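Local structure of odorant binding protein ASP5 (Apis mellifera, 3R72) at residues 29-32 with 33-36. The protein probably binds and carries small hydrophobic odorant molecules in the antennae of the honeybee. Numbering follows the deposited sequence.
Sequences LVDG and MRRG
G32 lies beneath the folded side chain of R35, whose guanidinium has one face over the D31–G32 peptide of the preceding turn. The bend at chi3 (-87°) brings the arginine chain back, and chi3 and chi4 together set the facing: D31 O sits 3.7 Å above the centre of the group, and G32 N lies nearer its rim, 3.3 Å from R35 NH2. G32 N and NH2, both donors, make no hydrogen bond. R35 NH1 meets D31 at CB, 3.7 Å away.

M33 follows directly, its N bonded to V30 O at 3.2 Å. The bend at its chi3 (-69°) brings CE back to 3.7 Å from the same V30 O, with V30 CG1 more loosely placed at 4.2 Å from CE, and the side chain packs on L44 and T48 of helix 42-54. R35 N bonds only weakly to G32 O. G36, with positive phi, is the C' residue of a Schellman motif: its N bonds to M33 O, while E37 returns its N to G32 O.

D31 OD1 forms a salt bridge with R16 of helix 5-23 and also accepts from a water, which in turn accepts from R34 NH1 at 2.7 Å. That water joins the two charges where direct pairing is absent: OD1 is 4.0 Å from R34 NH1 and well out of the guanidinium plane, so no N-H points at it. R34 NH2 goes on to the carbonyl of F121 in the C-terminal tail.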
loop_
_atom_site.group_PDB
_atom_site.type_symbol
_atom_site.label_atom_id
_atom_site.label_comp_id
_atom_site.label_asym_id
_atom_site.label_seq_id
_atom_site.Cartn_x
_atom_site.Cartn_y
_atom_site.Cartn_z
ATOM N N LEU A 29 -14.935 -2.249 -0.469
ATOM C CA LEU A 29 -14.310 -1.502 0.601
ATOM C C LEU A 29 -12.830 -1.224 0.261
ATOM O O LEU A 29 -12.318 -0.124 0.471
ATOM C CB LEU A 29 -14.489 -2.297 1.897
ATOM C CG LEU A 29 -14.036 -1.595 3.170
ATOM C CD1 LEU A 29 -14.803 -0.302 3.406
ATOM C CD2 LEU A 29 -14.191 -2.536 4.345
ATOM N N VAL A 30 -12.158 -2.203 -0.332
ATOM C CA VAL A 30 -10.776 -2.008 -0.754
ATOM C C VAL A 30 -10.691 -0.994 -1.902
ATOM O O VAL A 30 -9.852 -0.104 -1.877
ATOM C CB VAL A 30 -10.133 -3.340 -1.151
ATOM C CG1 VAL A 30 -8.755 -3.111 -1.747
ATOM C CG2 VAL A 30 -10.080 -4.273 0.059
ATOM N N ASP A 31 -11.563 -1.138 -2.903
ATOM C CA ASP A 31 -11.592 -0.206 -4.030
ATOM C C ASP A 31 -11.908 1.231 -3.623
ATOM O O ASP A 31 -11.515 2.183 -4.304
ATOM C CB ASP A 31 -12.635 -0.634 -5.066
ATOM C CG ASP A 31 -12.185 -1.774 -5.926
ATOM O OD1 ASP A 31 -10.968 -1.903 -6.178
ATOM O OD2 ASP A 31 -13.084 -2.511 -6.385
ATOM N N GLY A 32 -12.604 1.395 -2.511
ATOM C CA GLY A 32 -12.934 2.724 -2.034
ATOM C C GLY A 32 -11.721 3.577 -1.717
ATOM O O GLY A 32 -11.768 4.798 -1.849
ATOM N N MET A 33 -10.617 2.964 -1.307
ATOM C CA MET A 33 -9.421 3.739 -0.971
ATOM C C MET A 33 -8.926 4.586 -2.152
ATOM O O MET A 33 -8.506 5.732 -1.964
ATOM C CB MET A 33 -8.308 2.834 -0.441
ATOM C CG MET A 33 -8.656 2.176 0.898
ATOM S SD MET A 33 -7.257 1.326 1.661
ATOM C CE MET A 33 -7.027 -0.064 0.541
ATOM N N ARG A 34 -8.995 4.046 -3.368
ATOM C CA ARG A 34 -8.561 4.792 -4.545
ATOM C C ARG A 34 -9.461 6.012 -4.815
ATOM O O ARG A 34 -9.019 6.992 -5.451
ATOM C CB ARG A 34 -8.487 3.859 -5.753
ATOM C CG ARG A 34 -7.319 2.861 -5.683
ATOM C CD ARG A 34 -7.565 1.648 -6.571
ATOM N NE ARG A 34 -6.581 0.578 -6.388
ATOM C CZ ARG A 34 -6.593 -0.572 -7.067
ATOM N NH1 ARG A 34 -7.530 -0.817 -7.982
ATOM N NH2 ARG A 34 -5.662 -1.489 -6.836
ATOM N N ARG A 35 -10.699 5.954 -4.323
ATOM C CA ARG A 35 -11.658 7.051 -4.386
ATOM C C ARG A 35 -11.504 8.002 -3.187
ATOM O O ARG A 35 -12.290 8.931 -3.033
ATOM C CB ARG A 35 -13.105 6.503 -4.422
ATOM C CG ARG A 35 -13.397 5.448 -5.503
ATOM C CD ARG A 35 -14.883 5.045 -5.548
ATOM N NE ARG A 35 -15.243 3.953 -4.628
ATOM C CZ ARG A 35 -15.188 2.643 -4.909
ATOM N NH1 ARG A 35 -14.770 2.220 -6.101
ATOM N NH2 ARG A 35 -15.550 1.733 -3.987
ATOM N N GLY A 36 -10.510 7.767 -2.329
ATOM C CA GLY A 36 -10.312 8.583 -1.133
ATOM C C GLY A 36 -11.237 8.231 0.024
ATOM O O GLY A 36 -11.352 9.004 0.977
HETATM O O HOH W 1 -10.027 0.269 -8.098
#